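Local coordinates for protein OBody AM3L15 (Pyrobaculum aerophilum, PDB 4GN5) that belongs to the OB-fold family and, as an OBody, is probably an engineered binding protein that grips a partner protein through the surface of its small beta-barrel, at residues I12-H17 and V82-W86; V50-E55 and T92-P98; G18-A24 and V76-V82. One frame throughout, in Å; residues are numbered along the deposited sequence. Where two conformers were deposited one is given.

Interaction 1 (I12-H17 and V82-W86); sequences ITPNLH and VEAGW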
loop_
_atom_site.group_PDB
_atom_site.type_symbol
_atom_site.label_atom_id
_atom_site.label_comp_id
_atom_site.label_asym_id
_atom_site.label_seq_id
_atom_site.Cartn_x
_atom_site.Cartn_y
_atom_site.Cartn_z
ATOM N N ILE A 12 6.758 -15.163 -13.318
ATOM C CA ILE A 12 5.891 -15.196 -12.159
ATOM C C ILE A 12 4.438 -15.049 -12.636
ATOM O O ILE A 12 3.992 -13.955 -12.928
ATOM C CB ILE A 12 6.281 -14.160 -11.077
ATOM C CG1 ILE A 12 7.774 -14.301 -10.698
ATOM C CG2 ILE A 12 5.379 -14.376 -9.780
ATOM C CD1 ILE A 12 8.175 -15.762 -10.194
ATOM N N THR A 13 3.741 -16.183 -12.728
ATOM C CA THR A 13 2.368 -16.269 -13.251
ATOM C C THR A 13 1.408 -16.945 -12.224
ATOM O O THR A 13 1.864 -17.544 -11.231
ATOM C CB THR A 13 2.354 -17.116 -14.551
ATOM O OG1 THR A 13 2.911 -18.397 -14.251
ATOM C CG2 THR A 13 3.232 -16.545 -15.603
ATOM N N PRO A 14 0.083 -16.811 -12.428
ATOM C CA PRO A 14 -0.829 -17.394 -11.439
ATOM C C PRO A 14 -0.630 -18.927 -11.224
ATOM O O PRO A 14 -0.817 -19.404 -10.079
ATOM C CB PRO A 14 -2.225 -17.064 -12.012
ATOM C CG PRO A 14 -1.987 -15.685 -12.623
ATOM C CD PRO A 14 -0.601 -15.821 -13.288
ATOM N N ASN A 15 -0.160 -19.630 -12.247
ATOM C CA ASN A 15 0.163 -21.051 -12.162
ATOM C C ASN A 15 1.111 -21.410 -11.052
ATOM O O ASN A 15 1.120 -22.534 -10.562
ATOM C CB ASN A 15 0.725 -21.529 -13.485
ATOM C CG ASN A 15 0.791 -23.024 -13.582
ATOM O OD1 ASN A 15 -0.198 -23.719 -13.368
ATOM N ND2 ASN A 15 1.953 -23.542 -13.924
ATOM N N LEU A 16 1.878 -20.435 -10.608
ATOM C CA LEU A 16 2.883 -20.675 -9.585
ATOM C C LEU A 16 2.324 -20.521 -8.192
ATOM O O LEU A 16 3.063 -20.586 -7.183
ATOM C CB LEU A 16 4.108 -19.770 -9.802
ATOM C CG LEU A 16 4.885 -19.970 -11.115
ATOM C CD1 LEU A 16 6.180 -19.195 -11.202
ATOM C CD2 LEU A 16 5.136 -21.499 -11.371
ATOM N N HIS A 17 1.010 -20.318 -8.118
ATOM C CA HIS A 17 0.365 -20.046 -6.832
ATOM C C HIS A 17 0.707 -21.122 -5.806
ATOM O O HIS A 17 0.578 -22.301 -6.085
ATOM C CB HIS A 17 -1.151 -19.921 -6.978
ATOM C CG HIS A 17 -1.877 -19.934 -5.666
ATOM N ND1 HIS A 17 -2.148 -18.789 -4.962
ATOM C CD2 HIS A 17 -2.373 -20.954 -4.922
ATOM C CE1 HIS A 17 -2.800 -19.091 -3.850
ATOM N NE2 HIS A 17 -2.940 -20.403 -3.795
ATOM N N VAL A 82 4.361 -17.436 -4.091
ATOM C CA VAL A 82 3.441 -16.759 -5.011
ATOM C C VAL A 82 2.002 -16.852 -4.499
ATOM O O VAL A 82 1.539 -17.919 -4.118
ATOM C CB VAL A 82 3.550 -17.340 -6.469
ATOM C CG1 VAL A 82 2.537 -16.727 -7.409
ATOM C CG2 VAL A 82 5.009 -17.137 -7.039
ATOM N N GLU A 83 1.292 -15.738 -4.528
ATOM C CA GLU A 83 -0.134 -15.759 -4.184
ATOM C C GLU A 83 -0.923 -15.259 -5.400
ATOM O O GLU A 83 -0.628 -14.227 -5.951
ATOM C CB GLU A 83 -0.394 -14.936 -2.930
ATOM C CG GLU A 83 -1.900 -14.601 -2.690
ATOM C CD GLU A 83 -2.674 -15.859 -2.320
ATOM O OE1 GLU A 83 -2.101 -16.687 -1.542
ATOM O OE2 GLU A 83 -3.804 -16.045 -2.833
ATOM N N ALA A 84 -1.911 -16.010 -5.846
ATOM C CA ALA A 84 -2.649 -15.536 -7.006
ATOM C C ALA A 84 -4.149 -15.810 -6.834
ATOM O O ALA A 84 -4.921 -15.751 -7.772
ATOM C CB ALA A 84 -2.071 -16.185 -8.296
ATOM N N GLY A 85 -4.559 -16.070 -5.592
ATOM C CA GLY A 85 -5.977 -16.238 -5.299
ATOM C C GLY A 85 -6.781 -14.960 -5.554
ATOM O O GLY A 85 -6.390 -13.846 -5.154
ATOM N N TRP A 86 -7.921 -15.127 -6.191
ATOM C CA TRP A 86 -8.849 -14.042 -6.393
ATOM C C TRP A 86 -9.098 -13.362 -5.019
ATOM O O TRP A 86 -9.400 -14.061 -4.049
ATOM C CB TRP A 86 -10.109 -14.627 -7.041
ATOM C CG TRP A 86 -10.757 -13.605 -7.765
ATOM C CD1 TRP A 86 -10.453 -13.138 -9.079
ATOM C CD2 TRP A 86 -11.686 -12.719 -7.230
ATOM N NE1 TRP A 86 -11.235 -12.035 -9.354
ATOM C CE2 TRP A 86 -12.010 -11.777 -8.242
ATOM C CE3 TRP A 86 -12.346 -12.651 -6.003
ATOM C CZ2 TRP A 86 -12.946 -10.810 -8.041
ATOM C CZ3 TRP A 86 -13.251 -11.758 -5.843
ATOM C CH2 TRP A 86 -13.577 -10.834 -6.838
#

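Interaction 2 (V50-E55 and T92-P98); sequences VPVYLE and TGVEIFP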
loop_
_atom_site.group_PDB
_atom_site.type_symbol
_atom_site.label_atom_id
_atom_site.label_comp_id
_atom_site.label_asym_id
_atom_site.label_seq_id
_atom_site.Cartn_x
_atom_site.Cartn_y
_atom_site.Cartn_z
ATOM N N VAL A 50 7.424 -7.222 -10.826
ATOM C CA VAL A 50 6.581 -8.123 -10.031
ATOM C C VAL A 50 6.498 -7.599 -8.594
ATOM O O VAL A 50 7.529 -7.261 -7.985
ATOM C CB VAL A 50 7.107 -9.545 -10.106
ATOM C CG1 VAL A 50 8.487 -9.658 -9.473
ATOM C CG2 VAL A 50 6.128 -10.495 -9.463
ATOM N N PRO A 51 5.281 -7.542 -8.026
ATOM C CA PRO A 51 5.202 -6.876 -6.726
ATOM C C PRO A 51 5.383 -7.827 -5.563
ATOM O O PRO A 51 4.759 -8.907 -5.521
ATOM C CB PRO A 51 3.809 -6.273 -6.730
ATOM C CG PRO A 51 2.939 -7.323 -7.572
ATOM C CD PRO A 51 3.960 -7.713 -8.674
ATOM N N VAL A 52 6.236 -7.434 -4.632
ATOM C CA VAL A 52 6.573 -8.249 -3.481
ATOM C C VAL A 52 5.889 -7.503 -2.335
ATOM O O VAL A 52 6.287 -6.366 -2.016
ATOM C CB VAL A 52 8.098 -8.243 -3.266
ATOM C CG1 VAL A 52 8.533 -8.890 -1.929
ATOM C CG2 VAL A 52 8.851 -8.878 -4.441
ATOM N N TYR A 53 4.860 -8.116 -1.747
ATOM C CA TYR A 53 4.100 -7.499 -0.648
ATOM C C TYR A 53 4.609 -7.862 0.745
ATOM O O TYR A 53 4.689 -9.027 1.073
ATOM C CB TYR A 53 2.619 -7.921 -0.706
ATOM C CG TYR A 53 1.791 -7.170 -1.752
ATOM C CD1 TYR A 53 1.955 -7.413 -3.126
ATOM C CD2 TYR A 53 0.777 -6.265 -1.342
ATOM C CE1 TYR A 53 1.143 -6.710 -4.091
ATOM C CE2 TYR A 53 -0.033 -5.591 -2.307
ATOM C CZ TYR A 53 0.166 -5.840 -3.655
ATOM O OH TYR A 53 -0.617 -5.156 -4.556
ATOM N N LEU A 54 4.930 -6.872 1.547
ATOM C CA LEU A 54 5.166 -7.051 2.976
ATOM C C LEU A 54 3.923 -6.503 3.724
ATOM O O LEU A 54 3.669 -5.315 3.645
ATOM C CB LEU A 54 6.407 -6.228 3.366
ATOM C CG LEU A 54 7.688 -6.799 2.785
ATOM C CD1 LEU A 54 7.978 -6.443 1.309
ATOM C CD2 LEU A 54 8.788 -6.398 3.668
ATOM N N GLU A 55 3.259 -7.327 4.506
ATOM C CA GLU A 55 2.014 -6.902 5.143
ATOM C C GLU A 55 2.105 -7.236 6.591
ATOM O O GLU A 55 2.365 -8.395 6.936
ATOM C CB GLU A 55 0.833 -7.662 4.543
ATOM C CG GLU A 55 0.456 -7.145 3.228
ATOM C CD GLU A 55 -0.887 -7.665 2.800
ATOM O OE1 GLU A 55 -0.949 -8.663 2.101
ATOM O OE2 GLU A 55 -1.907 -7.082 3.161
ATOM N N THR A 92 -3.015 -6.979 -10.007
ATOM C CA THR A 92 -1.641 -7.364 -10.268
ATOM C C THR A 92 -1.458 -8.774 -10.909
ATOM O O THR A 92 -0.391 -9.060 -11.527
ATOM C CB THR A 92 -0.750 -7.225 -9.053
ATOM O OG1 THR A 92 -1.160 -8.157 -8.051
ATOM C CG2 THR A 92 -0.716 -5.712 -8.492
ATOM N N GLY A 93 -2.450 -9.660 -10.744
ATOM C CA GLY A 93 -2.347 -11.041 -11.283
ATOM C C GLY A 93 -1.550 -11.993 -10.358
ATOM O O GLY A 93 -1.943 -13.165 -10.102
ATOM N N VAL A 94 -0.453 -11.479 -9.826
ATOM C CA VAL A 94 0.357 -12.181 -8.878
ATOM C C VAL A 94 0.783 -11.230 -7.755
ATOM O O VAL A 94 0.823 -9.966 -7.949
ATOM C CB VAL A 94 1.615 -12.856 -9.565
ATOM C CG1 VAL A 94 1.213 -14.049 -10.516
ATOM C CG2 VAL A 94 2.489 -11.814 -10.369
ATOM N N GLU A 95 1.180 -11.825 -6.634
ATOM C CA GLU A 95 1.824 -11.137 -5.509
ATOM C C GLU A 95 2.862 -12.134 -5.007
ATOM O O GLU A 95 2.654 -13.348 -5.113
ATOM C CB GLU A 95 0.804 -10.899 -4.350
ATOM C CG GLU A 95 -0.473 -10.140 -4.835
ATOM C CD GLU A 95 -1.478 -9.838 -3.711
ATOM O OE1 GLU A 95 -2.298 -8.932 -3.878
ATOM O OE2 GLU A 95 -1.484 -10.546 -2.698
ATOM N N ILE A 96 3.974 -11.635 -4.469
ATOM C CA ILE A 96 4.988 -12.482 -3.841
ATOM C C ILE A 96 5.039 -12.042 -2.382
ATOM O O ILE A 96 5.233 -10.845 -2.091
ATOM C CB ILE A 96 6.406 -12.386 -4.521
ATOM C CG1 ILE A 96 6.385 -13.022 -5.930
ATOM C CG2 ILE A 96 7.448 -13.066 -3.613
ATOM C CD1 ILE A 96 7.582 -12.733 -6.847
ATOM N N PHE A 97 4.818 -13.002 -1.486
ATOM C CA PHE A 97 5.058 -12.800 -0.071
ATOM C C PHE A 97 6.435 -13.331 0.349
ATOM O O PHE A 97 6.672 -14.554 0.359
ATOM C CB PHE A 97 3.864 -13.353 0.786
ATOM C CG PHE A 97 2.626 -12.525 0.662
ATOM C CD1 PHE A 97 2.388 -11.454 1.541
ATOM C CD2 PHE A 97 1.716 -12.741 -0.361
ATOM C CE1 PHE A 97 1.297 -10.674 1.431
ATOM C CE2 PHE A 97 0.583 -11.948 -0.486
ATOM C CZ PHE A 97 0.350 -10.909 0.412
ATOM N N PRO A 98 7.370 -12.402 0.679
ATOM C CA PRO A 98 8.745 -12.784 0.879
ATOM C C PRO A 98 9.023 -13.472 2.221
ATOM O O PRO A 98 8.404 -13.156 3.248
ATOM C CB PRO A 98 9.489 -11.448 0.834
ATOM C CG PRO A 98 8.524 -10.482 1.436
ATOM C CD PRO A 98 7.157 -10.961 0.932
HETATM O O HOH W 1 -2.176 -6.957 -5.794
#

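Interaction 3 (G18-A24 and V76-V82); sequences GSEVVVA and VVIKGIV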
loop_
_atom_site.group_PDB
_atom_site.type_symbol
_atom_site.label_atom_id
_atom_site.label_comp_id
_atom_site.label_asym_id
_atom_site.label_seq_id
_atom_site.Cartn_x
_atom_site.Cartn_y
_atom_site.Cartn_z
ATOM N N GLY A 18 1.189 -20.694 -4.642
ATOM C CA GLY A 18 1.451 -21.599 -3.532
ATOM C C GLY A 18 2.875 -22.160 -3.537
ATOM O O GLY A 18 3.274 -22.881 -2.616
ATOM N N SER A 19 3.650 -21.851 -4.567
ATOM C CA SER A 19 5.041 -22.328 -4.606
ATOM C C SER A 19 6.028 -21.217 -4.289
ATOM O O SER A 19 5.722 -20.002 -4.394
ATOM C CB SER A 19 5.357 -22.961 -5.941
ATOM O OG SER A 19 5.390 -21.963 -6.919
ATOM N N GLU A 20 7.211 -21.649 -3.887
ATOM C CA GLU A 20 8.319 -20.794 -3.555
ATOM C C GLU A 20 9.131 -20.492 -4.823
ATOM O O GLU A 20 9.368 -21.358 -5.650
ATOM C CB GLU A 20 9.188 -21.443 -2.483
ATOM C CG GLU A 20 10.008 -20.482 -1.688
ATOM C CD GLU A 20 10.994 -21.116 -0.775
ATOM O OE1 GLU A 20 11.780 -21.950 -1.231
ATOM O OE2 GLU A 20 11.020 -20.763 0.400
ATOM N N VAL A 21 9.481 -19.229 -4.992
ATOM C CA VAL A 21 10.322 -18.765 -6.096
ATOM C C VAL A 21 11.436 -17.917 -5.538
ATOM O O VAL A 21 11.331 -17.393 -4.425
ATOM C CB VAL A 21 9.532 -17.847 -7.043
ATOM C CG1 VAL A 21 8.450 -18.646 -7.758
ATOM C CG2 VAL A 21 8.917 -16.600 -6.248
ATOM N N VAL A 22 12.512 -17.759 -6.312
ATOM C CA VAL A 22 13.508 -16.778 -5.963
ATOM C C VAL A 22 13.639 -15.864 -7.170
ATOM O O VAL A 22 13.896 -16.344 -8.272
ATOM C CB VAL A 22 14.889 -17.407 -5.559
ATOM C CG1 VAL A 22 15.937 -16.309 -5.311
ATOM C CG2 VAL A 22 14.768 -18.357 -4.332
ATOM N N VAL A 23 13.428 -14.560 -6.962
ATOM C CA VAL A 23 13.637 -13.595 -8.027
ATOM C C VAL A 23 14.869 -12.754 -7.714
ATOM O O VAL A 23 15.254 -12.603 -6.552
ATOM C CB VAL A 23 12.382 -12.699 -8.323
ATOM C CG1 VAL A 23 11.238 -13.554 -8.817
ATOM C CG2 VAL A 23 11.955 -11.901 -7.068
ATOM N N ALA A 24 15.485 -12.243 -8.774
ATOM C CA ALA A 24 16.730 -11.465 -8.714
ATOM C C ALA A 24 16.669 -10.375 -9.802
ATOM O O ALA A 24 16.412 -10.669 -10.959
ATOM C CB ALA A 24 17.933 -12.383 -8.925
ATOM N N VAL A 76 18.775 -6.859 -5.933
ATOM C CA VAL A 76 18.238 -7.699 -4.874
ATOM C C VAL A 76 17.994 -9.135 -5.326
ATOM O O VAL A 76 17.922 -9.414 -6.526
ATOM C CB VAL A 76 16.911 -7.147 -4.279
ATOM C CG1 VAL A 76 17.116 -5.756 -3.769
ATOM C CG2 VAL A 76 15.727 -7.202 -5.342
ATOM N N VAL A 77 17.904 -10.043 -4.336
ATOM C CA VAL A 77 17.476 -11.420 -4.512
ATOM C C VAL A 77 16.423 -11.594 -3.427
ATOM O O VAL A 77 16.674 -11.284 -2.233
ATOM C CB VAL A 77 18.633 -12.390 -4.324
ATOM C CG1 VAL A 77 18.142 -13.834 -4.278
ATOM C CG2 VAL A 77 19.648 -12.229 -5.468
ATOM N N ILE A 78 15.243 -12.052 -3.838
ATOM C CA ILE A 78 14.090 -12.152 -2.905
ATOM C C ILE A 78 13.471 -13.503 -3.056
ATOM O O ILE A 78 13.110 -13.932 -4.165
ATOM C CB ILE A 78 13.005 -11.101 -3.154
ATOM C CG1 ILE A 78 13.563 -9.698 -2.834
ATOM C CG2 ILE A 78 11.732 -11.405 -2.251
ATOM C CD1 ILE A 78 12.501 -8.526 -3.002
ATOM N N LYS A 79 13.375 -14.193 -1.938
ATOM C CA LYS A 79 12.736 -15.501 -1.905
ATOM C C LYS A 79 11.348 -15.351 -1.316
ATOM O O LYS A 79 11.193 -14.691 -0.319
ATOM C CB LYS A 79 13.563 -16.499 -1.078
ATOM C CG LYS A 79 13.044 -17.904 -1.114
ATOM C CD LYS A 79 13.683 -18.730 -0.048
ATOM C CE LYS A 79 15.060 -19.183 -0.402
ATOM N NZ LYS A 79 15.715 -19.950 0.687
ATOM N N GLY A 80 10.369 -15.976 -1.944
ATOM C CA GLY A 80 8.995 -15.756 -1.477
ATOM C C GLY A 80 8.009 -16.746 -2.039
ATOM O O GLY A 80 8.380 -17.573 -2.871
ATOM N N ILE A 81 6.772 -16.692 -1.556
ATOM C CA ILE A 81 5.694 -17.552 -2.042
ATOM C C ILE A 81 4.728 -16.825 -2.971
ATOM O O ILE A 81 4.298 -15.758 -2.666
ATOM C CB ILE A 81 4.841 -18.122 -0.872
ATOM C CG1 ILE A 81 5.672 -18.905 0.150
ATOM C CG2 ILE A 81 3.702 -18.890 -1.411
ATOM C CD1 ILE A 81 6.367 -20.007 -0.379
ATOM N N VAL A 82 4.361 -17.436 -4.091
ATOM C CA VAL A 82 3.441 -16.759 -5.011
ATOM C C VAL A 82 2.002 -16.852 -4.499
ATOM O O VAL A 82 1.539 -17.919 -4.118
ATOM C CB VAL A 82 3.550 -17.340 -6.469
ATOM C CG1 VAL A 82 2.537 -16.727 -7.409
ATOM C CG2 VAL A 82 5.009 -17.137 -7.039
#

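Interaction 1 (I12-H17 and V82-W86)
Loop 12-17 turns through a short 3-10 segment at 14-16 and lies along the end of strand 75-83, with the CA atoms of His-17 and Val-82 4.9 Å apart and those of Pro-14 and Ala-84 5.1 Å apart. In this OB-fold the contact sits at one end of the beta-barrel, where the chain turns before entering strand 20-24. The turn is fixed by its own backbone bonds, Leu-16 N to Thr-13 O and His-17 N to Pro-14 O. His-17 makes the one hydrogen bond between the segments: Ala-84 N donates to His-17 ND1 across 2.9 Å, at an N-H...acceptor angle of 161°. The amide meets the imidazole at its edge, close to the ring plane, so ND1 acts as acceptor and a neutral ring would probably carry its proton on NE2. The ring reaches this amide because its CG stands anti to the backbone N (chi1 168°). Glu-83 runs alongside His-17 in the same direction, its carboxylate plane 89° from the ring plane, and His-17 CE1 lies 3.4 Å from Glu-83 OE2. One oxygen of that carboxylate is engaged within its own segment, where Gly-85 N donates to Glu-83 OE2 from above the carboxylate plane. On the inner side Val-82 lies against the loop. Its CG2 touches Ile-12 CG2 and Leu-16 CB, while Val-82 CB sits 3.4 Å from Leu-16 O. Ile-12 continues inward to Val-21, Val-23 and Ile-96, and Leu-16 O also receives a hydrogen bond from Ser-19 OG. Farther out, the methyl of Ala-84 points at the proline, its CB 3.8 Å from Pro-14 CB and 3.6 Å from Pro-14 CA.

Interaction 2 (V50-E55 and T92-P98)
Glu-95 lays its carboxylate over one face of the Tyr-53 ring, the planes 28° apart and OE1 3.9 Å above the ring, offset toward its rim. The tyrosine CG, anti to the carbonyl carbon (chi1 -78°), brings the ring against Glu-95. Phe-97 presents a face to the same residue: Tyr-53 CB stands 4.1 Å from the centroid of the Phe-97 ring in a CH-pi contact. In one of its two conformers Glu-55 OE1 lies at the edge of that phenyl ring, near its plane. A water joins the polar ends, donating to Thr-92 OG1 and Glu-95 OE1 and hydrogen-bonding Tyr-53 OH, while Thr-92 OG1 in turn donates to Val-94 O. Cut back to an alanine, Tyr-53 would probably leave the Glu-95 carboxylate without the surface it stacks on and the water without one of its three partners. Beneath these groups the backbones of strands 50-55 and 95-98 run in the same general sense, 46° apart, in the parallel pairing that closes an OB-fold barrel. The closure is brief, one bridge between Val-52 and Ile-96. Ile-96 N donates to Pro-51 O (3.0 Å), and Tyr-53 N to Ile-96 O (2.8 Å). Pro-98 has no N-H to continue the pattern; its CD lies 3.1 Å from Tyr-53 O, a buried carbonyl oxygen with no hydrogen-bond partner. On the core side Val-50 CG2 meets Ile-96 CD1 at 3.7 Å, the two side chains crossing at about a right angle. Val-52 CG1 packs on Pro-98 CG, and Leu-54 covers the same proline before reaching helix 61-67 at Leu-63 and Phe-64. Outward, Glu-95 OE1 and Glu-55 OE1 form salt bridges with basic side chains of another protein chain, and Glu-55 OE1 is also paired with Lys-58.

Interaction 3 (G18-A24 and V76-V82)
Val-22 spans two neighbours on the opposite strand, one with each methyl. Its CG1, anti to the backbone N (chi1 175°), presses on Val-77 CG1 at 3.5 Å, tighter than usual for two carbons, while its CG2 rests on Lys-79 CG at 3.7 Å. On the same face Glu-20 crosses Lys-79 at a slant, its OE2 3.4 Å from Lys-79 CD. The charged ends stay apart, and Lys-79 NZ forms its salt bridge with Glu-100. Ile-81 CD1 comes against Glu-20 CB, and at the other end of the strand Ala-24 CB meets Val-77 CG2. This is the antiparallel pairing of the first and fourth barrel strands of the OB-fold, the segments running at 165°. Val-21 and Gly-80 form a hydrogen-bonded pair, Val-21 N to Gly-80 O at 2.9 Å, as do Val-23 and Ile-78. On the face that carries Val-21 and Val-23, Val-21 CG1 meets Val-82 CG2 at 3.8 Å, the side chains about at right angles. Gly-80 sends nothing into this face; Ile-96 packs directly on its CA. Just ahead of strand 20-24 the pairing already begins: Val-82 N donates to Ser-19 O, and Gly-18 N to Val-82 O at 2.8 Å.

Overall arrangement
From the N terminus, the chain first passes loop 12-17 and then strand 20-24. When strand 75-83 arrives, it pairs back on strand 20-24 in interaction 3, and a few residues later its end meets loop 12-17, so the loop closed by interaction 1 encloses that of interaction 3; the two share Val-82. Interaction 2 crosses both: strand 50-55 leaves from inside their loops, and segment 92-98 returns after them. Strand 95-98 lies antiparallel to strand 75-83, with probable hydrogen bonds from Glu-83 N to Glu-95 O and from Ile-81 N to Phe-97 O. Strand 75-83 thereby connects the N-terminal loop, the first barrel strand and the closing strand.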